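Local coordinates for CRISPR-associated protein, Cse1 family (Acidimicrobium ferrooxidans, PDB 4H3T) that belongs to the Cse1 family and probably acts as a subunit of the type I-E CRISPR Cascade complex, which targets invading DNA, at residues 194-199 and 287-292; 249-254 and 258-263. The protein carries 1 engineered substitution. One frame throughout, in Å; residues are numbered along the deposited sequence.

Interactions 1 and 2 adjoin, their centres 9 Å apart on the same side of the chain's centre, and interaction 2 is nested within the loop that interaction 1 closes. The join runs through W260 and Q261 on one side and D287 to V289 on the other. D287 O and W260 NE1 lie 3.0 Å apart and D287 N and Q261 O 3.1 Å apart, both probable hydrogen bonds. V289 CG2 packs 3.3 Å from W260 NE1, so V289 meets W260 as well as Y196. Glycerol, probably from the crystallisation liquor, lies between the two segments of interaction 1, and the same glycerol is about 4 Å from the W260 side chain.

Interaction 1 of 2, residues 194-199 and 287-292; sequences IGYLAW and DEVDRR. With GOL (glycerol), chain C.
Y196 and V289 bring the two backbones closest, with 6.9 Å between their CA atoms; strand pairing is not involved, and the contact rests on side chains and a bound glycerol. The R291-W199 pair carries the larger part. With its chain extended from CG to NE, R291 crosses W199 so that the guanidinium lies flat on the indole, centres 3.6 Å apart and planes at 18°. This is a cation-pi stack: CZ stands over the five-membered ring, 15° off its normal, while R291 CD makes a CH-pi contact 3.8 Å from the centroid of the six-membered ring. W199 holds CG anti to the backbone N (chi1 -178°), which sets one indole face against the R291 guanidinium.

Y196 meets V289 through its ring, CD1 lying 3.9 Å from V289 CB. Glycerol bridges the two backbones alongside. Its O1 donates to I194 O (2.9 Å), and R291 NE donates to its O2 at 3.3 Å. V289 N points almost straight at O3, but at 2.5 Å this bond, like the approach of R291 NH2 to O1, is suspiciously short, so the glycerol position is doubtful in detail. A water also links I194 O with E288 OE1.

Beyond the pair, Y196 OH bonds D298. Helix 196-199 packs through Y196 and L197 on R58 of helix 52-68 and through L197 and A198 on F170 of helix 157-170, while Y196 and V289 both touch A294 of helix 291-297.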
loop_
_atom_site.group_PDB
_atom_site.type_symbol
_atom_site.label_atom_id
_atom_site.label_comp_id
_atom_site.label_asym_id
_atom_site.label_seq_id
_atom_site.Cartn_x
_atom_site.Cartn_y
_atom_site.Cartn_z
ATOM N N ILE A 194 -8.599 -13.804 3.661
ATOM C CA ILE A 194 -7.457 -12.930 3.974
ATOM C C ILE A 194 -7.980 -11.638 4.637
ATOM O O ILE A 194 -9.148 -11.300 4.461
ATOM C CB ILE A 194 -6.592 -12.600 2.762
ATOM C CG1 ILE A 194 -7.387 -11.787 1.692
ATOM C CG2 ILE A 194 -6.008 -13.905 2.174
ATOM C CD1 ILE A 194 -6.598 -11.479 0.453
ATOM N N GLY A 195 -7.134 -10.950 5.390
ATOM C CA GLY A 195 -7.530 -9.679 5.993
ATOM C C GLY A 195 -7.912 -8.653 4.938
ATOM O O GLY A 195 -7.466 -8.705 3.783
ATOM N N TYR A 196 -8.727 -7.704 5.337
ATOM C CA TYR A 196 -9.216 -6.699 4.405
ATOM C C TYR A 196 -8.093 -5.821 3.784
ATOM O O TYR A 196 -8.121 -5.575 2.585
ATOM C CB TYR A 196 -10.236 -5.833 5.099
ATOM C CG TYR A 196 -10.712 -4.677 4.237
ATOM C CD1 TYR A 196 -11.701 -4.853 3.294
ATOM C CD2 TYR A 196 -10.087 -3.441 4.299
ATOM C CE1 TYR A 196 -12.152 -3.791 2.511
ATOM C CE2 TYR A 196 -10.483 -2.393 3.485
ATOM C CZ TYR A 196 -11.579 -2.542 2.656
ATOM O OH TYR A 196 -11.973 -1.509 1.833
ATOM N N LEU A 197 -7.073 -5.436 4.558
ATOM C CA LEU A 197 -5.950 -4.672 4.012
ATOM C C LEU A 197 -5.071 -5.534 3.121
ATOM O O LEU A 197 -4.453 -4.995 2.202
ATOM C CB LEU A 197 -5.106 -3.972 5.084
ATOM C CG LEU A 197 -5.685 -2.757 5.716
ATOM C CD1 LEU A 197 -4.643 -2.052 6.601
ATOM C CD2 LEU A 197 -6.152 -1.764 4.646
ATOM N N ALA A 198 -5.021 -6.845 3.377
ATOM C CA ALA A 198 -4.313 -7.788 2.501
ATOM C C ALA A 198 -5.061 -7.896 1.112
ATOM O O ALA A 198 -4.441 -8.198 0.104
ATOM C CB ALA A 198 -4.175 -9.169 3.155
ATOM N N TRP A 199 -6.382 -7.705 1.105
ATOM C CA TRP A 199 -7.206 -7.755 -0.083
ATOM C C TRP A 199 -7.157 -6.477 -0.909
ATOM O O TRP A 199 -7.129 -6.540 -2.125
ATOM C CB TRP A 199 -8.652 -8.032 0.321
ATOM C CG TRP A 199 -9.570 -8.154 -0.857
ATOM C CD1 TRP A 199 -9.503 -9.078 -1.862
ATOM C CD2 TRP A 199 -10.727 -7.347 -1.122
ATOM N NE1 TRP A 199 -10.524 -8.871 -2.744
ATOM C CE2 TRP A 199 -11.263 -7.784 -2.346
ATOM C CE3 TRP A 199 -11.327 -6.260 -0.470
ATOM C CZ2 TRP A 199 -12.365 -7.162 -2.948
ATOM C CZ3 TRP A 199 -12.408 -5.620 -1.081
ATOM C CH2 TRP A 199 -12.940 -6.100 -2.287
ATOM N N ASP A 287 -14.411 -11.211 11.876
ATOM C CA ASP A 287 -15.436 -10.720 11.005
ATOM C C ASP A 287 -14.960 -10.433 9.597
ATOM O O ASP A 287 -13.865 -9.953 9.375
ATOM C CB ASP A 287 -16.057 -9.431 11.561
ATOM C CG ASP A 287 -16.778 -9.568 12.881
ATOM O OD1 ASP A 287 -17.420 -10.629 13.106
ATOM O OD2 ASP A 287 -16.669 -8.623 13.725
ATOM N N GLU A 288 -15.829 -10.667 8.630
ATOM C CA GLU A 288 -15.509 -10.423 7.229
ATOM C C GLU A 288 -16.180 -9.132 6.779
ATOM O O GLU A 288 -17.330 -8.890 7.143
ATOM C CB GLU A 288 -16.025 -11.579 6.363
ATOM C CG GLU A 288 -15.537 -12.978 6.774
ATOM C CD GLU A 288 -14.064 -13.288 6.607
ATOM O OE1 GLU A 288 -13.324 -12.374 6.183
ATOM O OE2 GLU A 288 -13.656 -14.451 6.861
ATOM N N VAL A 289 -15.472 -8.301 6.019
ATOM C CA VAL A 289 -16.000 -7.058 5.513
ATOM C C VAL A 289 -16.848 -7.356 4.274
ATOM O O VAL A 289 -16.383 -8.010 3.331
ATOM C CB VAL A 289 -14.880 -6.037 5.163
ATOM C CG1 VAL A 289 -15.467 -4.771 4.575
ATOM C CG2 VAL A 289 -14.024 -5.693 6.368
ATOM N N ASP A 290 -18.056 -6.823 4.258
ATOM C CA ASP A 290 -18.933 -6.829 3.075
ATOM C C ASP A 290 -18.251 -5.952 2.007
ATOM O O ASP A 290 -18.090 -4.746 2.190
ATOM C CB ASP A 290 -20.309 -6.305 3.465
ATOM C CG ASP A 290 -21.316 -6.329 2.331
ATOM O OD1 ASP A 290 -20.963 -5.896 1.224
ATOM O OD2 ASP A 290 -22.464 -6.743 2.568
ATOM N N ARG A 291 -17.756 -6.597 0.958
ATOM C CA ARG A 291 -16.917 -5.957 -0.064
ATOM C C ARG A 291 -17.673 -4.906 -0.892
ATOM O O ARG A 291 -17.064 -3.879 -1.240
ATOM C CB ARG A 291 -16.273 -7.023 -0.964
ATOM C CG ARG A 291 -15.294 -7.915 -0.163
ATOM C CD ARG A 291 -14.753 -9.089 -0.964
ATOM N NE ARG A 291 -13.643 -9.732 -0.233
ATOM C CZ ARG A 291 -12.790 -10.612 -0.748
ATOM N NH1 ARG A 291 -12.866 -10.955 -2.021
ATOM N NH2 ARG A 291 -11.848 -11.145 0.004
ATOM N N ARG A 292 -19.007 -5.081 -1.070
ATOM C CA ARG A 292 -19.844 -4.087 -1.759
ATOM C C ARG A 292 -19.932 -2.827 -0.935
ATOM O O ARG A 292 -19.739 -1.730 -1.463
ATOM C CB ARG A 292 -21.263 -4.640 -2.016
ATOM C CG ARG A 292 -22.203 -3.694 -2.773
ATOM C CD ARG A 292 -23.606 -3.570 -2.173
ATOM N NE ARG A 292 -23.728 -2.473 -1.193
ATOM C CZ ARG A 292 -23.807 -2.596 0.137
ATOM N NH1 ARG A 292 -23.765 -3.803 0.713
ATOM N NH2 ARG A 292 -23.922 -1.515 0.905
HETATM C C1 GOL C . -11.168 -9.631 2.851
HETATM O O1 GOL C . -10.846 -10.760 2.143
HETATM C C2 GOL C . -12.340 -9.960 3.741
HETATM O O2 GOL C . -13.627 -9.856 3.019
HETATM C C3 GOL C . -12.176 -8.800 4.678
HETATM O O3 GOL C . -13.078 -8.954 5.666
HETATM O O HOH W 1 -10.708 -11.711 7.002
#

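Interaction 2 of 2, residues 249-254 and 258-263; sequences RAPDGV and FTWQGR
V254 and F258 form one tight end of this contact, joined both by backbone and by side chain. F258 N donates to V254 O at 2.7 Å with an N-H...O angle of 162°, an i to i+4 bond spanning one helical turn. F258 sets CG anti to its carbonyl carbon (chi1 -70°), bringing the ring alongside V254, whose CB sits over one face, 3.9 Å from the centroid, as a CH-pi contact. V254 CG1 adds a touch at F258 CZ. Both residues are buried, and F258 also reaches R58 and L61 of helix 52-68. Replacing F258 with an alanine would probably open a gap over V254 CB and leave L61 without its aromatic neighbour.

Buried W260 is closely packed too: the far rim of its indole enters between R249 and P251, with P251 CB 3.7 Å from W260 CZ3 and R249 O 3.3 Å from W260 CH2. The looser, more solvent-accessible side is the partly exposed R249 side chain, which bends at its third torsion to put one guanidinium face over that rim. The planes are 33° apart, too tilted for a flat stack, and a salt bridge to D256 holds the tip.

Topologically, the contact closes a loop around the one-turn helix 254-257, linking strands 248-249 and 263-272, which pair with strand 275-289 in parallel and antiparallel sense respectively; Q261 centres an inverse gamma turn leading into strand 263-272.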
loop_
_atom_site.group_PDB
_atom_site.type_symbol
_atom_site.label_atom_id
_atom_site.label_comp_id
_atom_site.label_asym_id
_atom_site.label_seq_id
_atom_site.Cartn_x
_atom_site.Cartn_y
_atom_site.Cartn_z
ATOM N N ARG A 249 -20.376 -8.451 7.729
ATOM C CA ARG A 249 -21.096 -7.216 8.047
ATOM C C ARG A 249 -20.578 -6.081 7.197
ATOM O O ARG A 249 -19.367 -5.976 6.957
ATOM C CB ARG A 249 -20.819 -6.900 9.562
ATOM C CG ARG A 249 -21.406 -5.662 10.111
ATOM C CD ARG A 249 -21.381 -5.666 11.641
ATOM N NE ARG A 249 -20.075 -5.368 12.241
ATOM C CZ ARG A 249 -19.531 -4.151 12.280
ATOM N NH1 ARG A 249 -20.134 -3.129 11.693
ATOM N NH2 ARG A 249 -18.355 -3.958 12.865
ATOM N N ALA A 250 -21.464 -5.154 6.869
ATOM C CA ALA A 250 -21.116 -3.910 6.199
ATOM C C ALA A 250 -20.550 -2.940 7.223
ATOM O O ALA A 250 -21.195 -2.694 8.225
ATOM C CB ALA A 250 -22.348 -3.297 5.520
ATOM N N PRO A 251 -19.411 -2.281 6.979
ATOM C CA PRO A 251 -18.935 -1.281 7.969
ATOM C C PRO A 251 -19.854 -0.054 8.039
ATOM O O PRO A 251 -20.420 0.308 7.032
ATOM C CB PRO A 251 -17.508 -0.953 7.517
ATOM C CG PRO A 251 -17.370 -1.517 6.148
ATOM C CD PRO A 251 -18.505 -2.435 5.841
ATOM N N ASP A 252 -20.023 0.547 9.235
ATOM C CA ASP A 252 -20.875 1.719 9.422
ATOM C C ASP A 252 -20.246 2.983 8.847
ATOM O O ASP A 252 -20.917 3.970 8.618
ATOM C CB ASP A 252 -21.147 1.933 10.910
ATOM C CG ASP A 252 -21.913 0.792 11.558
ATOM O OD1 ASP A 252 -22.592 0.014 10.811
ATOM O OD2 ASP A 252 -21.808 0.639 12.799
ATOM N N GLY A 253 -18.942 2.962 8.740
ATOM C CA GLY A 253 -18.144 4.078 8.262
ATOM C C GLY A 253 -16.668 3.784 8.442
ATOM O O GLY A 253 -16.260 2.644 8.785
ATOM N N VAL A 254 -15.865 4.826 8.286
ATOM C CA VAL A 254 -14.409 4.668 8.338
ATOM C C VAL A 254 -13.863 4.318 9.696
ATOM O O VAL A 254 -12.890 3.569 9.745
ATOM C CB VAL A 254 -13.614 5.867 7.795
ATOM C CG1 VAL A 254 -13.682 5.907 6.274
ATOM C CG2 VAL A 254 -14.062 7.192 8.412
ATOM N N PHE A 258 -11.664 1.120 9.631
ATOM C CA PHE A 258 -10.279 1.309 9.996
ATOM C C PHE A 258 -9.823 0.537 11.285
ATOM O O PHE A 258 -8.640 0.440 11.494
ATOM C CB PHE A 258 -9.966 2.773 10.165
ATOM C CG PHE A 258 -9.945 3.647 8.923
ATOM C CD1 PHE A 258 -10.247 3.129 7.670
ATOM C CD2 PHE A 258 -9.626 4.977 9.016
ATOM C CE1 PHE A 258 -10.265 3.968 6.527
ATOM C CE2 PHE A 258 -9.697 5.825 7.906
ATOM C CZ PHE A 258 -9.882 5.287 6.645
ATOM N N THR A 259 -10.750 0.033 12.128
ATOM C CA THR A 259 -10.428 -0.706 13.329
ATOM C C THR A 259 -11.066 -2.089 13.304
ATOM O O THR A 259 -11.298 -2.682 14.349
ATOM C CB THR A 259 -10.919 0.107 14.518
ATOM O OG1 THR A 259 -12.354 0.267 14.471
ATOM C CG2 THR A 259 -10.248 1.456 14.599
ATOM N N TRP A 260 -11.318 -2.615 12.107
ATOM C CA TRP A 260 -12.083 -3.837 11.929
ATOM C C TRP A 260 -11.477 -5.018 12.652
ATOM O O TRP A 260 -10.297 -5.311 12.466
ATOM C CB TRP A 260 -12.182 -4.162 10.413
ATOM C CG TRP A 260 -13.247 -5.138 10.070
ATOM C CD1 TRP A 260 -13.087 -6.442 9.712
ATOM C CD2 TRP A 260 -14.645 -4.861 9.979
ATOM N NE1 TRP A 260 -14.300 -6.987 9.375
ATOM C CE2 TRP A 260 -15.277 -6.037 9.526
ATOM C CE3 TRP A 260 -15.415 -3.708 10.134
ATOM C CZ2 TRP A 260 -16.633 -6.074 9.204
ATOM C CZ3 TRP A 260 -16.756 -3.749 9.805
ATOM C CH2 TRP A 260 -17.358 -4.931 9.379
ATOM N N GLN A 261 -12.276 -5.687 13.450
ATOM C CA GLN A 261 -11.879 -6.923 14.107
ATOM C C GLN A 261 -12.056 -8.058 13.128
ATOM O O GLN A 261 -12.951 -8.917 13.264
ATOM C CB GLN A 261 -12.672 -7.109 15.413
ATOM C CG GLN A 261 -12.554 -5.916 16.356
ATOM C CD GLN A 261 -11.155 -5.734 16.873
ATOM O OE1 GLN A 261 -10.717 -6.430 17.771
ATOM N NE2 GLN A 261 -10.418 -4.845 16.271
ATOM N N GLY A 262 -11.062 -8.174 12.242
ATOM C CA GLY A 262 -11.017 -9.229 11.233
ATOM C C GLY A 262 -10.592 -10.575 11.775
ATOM O O GLY A 262 -10.741 -11.591 11.098
ATOM N N ARG A 263 -10.026 -10.584 12.982
ATOM C CA ARG A 263 -9.618 -11.792 13.691
ATOM C C ARG A 263 -10.197 -11.760 15.128
ATOM O O ARG A 263 -10.908 -10.822 15.508
ATOM C CB ARG A 263 -8.064 -11.913 13.695
ATOM C CG ARG A 263 -7.436 -12.055 12.267
ATOM C CD ARG A 263 -7.715 -13.402 11.744
ATOM N NE ARG A 263 -7.168 -13.659 10.398
ATOM C CZ ARG A 263 -7.789 -13.445 9.238
ATOM N NH1 ARG A 263 -8.977 -12.858 9.206
ATOM N NH2 ARG A 263 -7.221 -13.806 8.104
#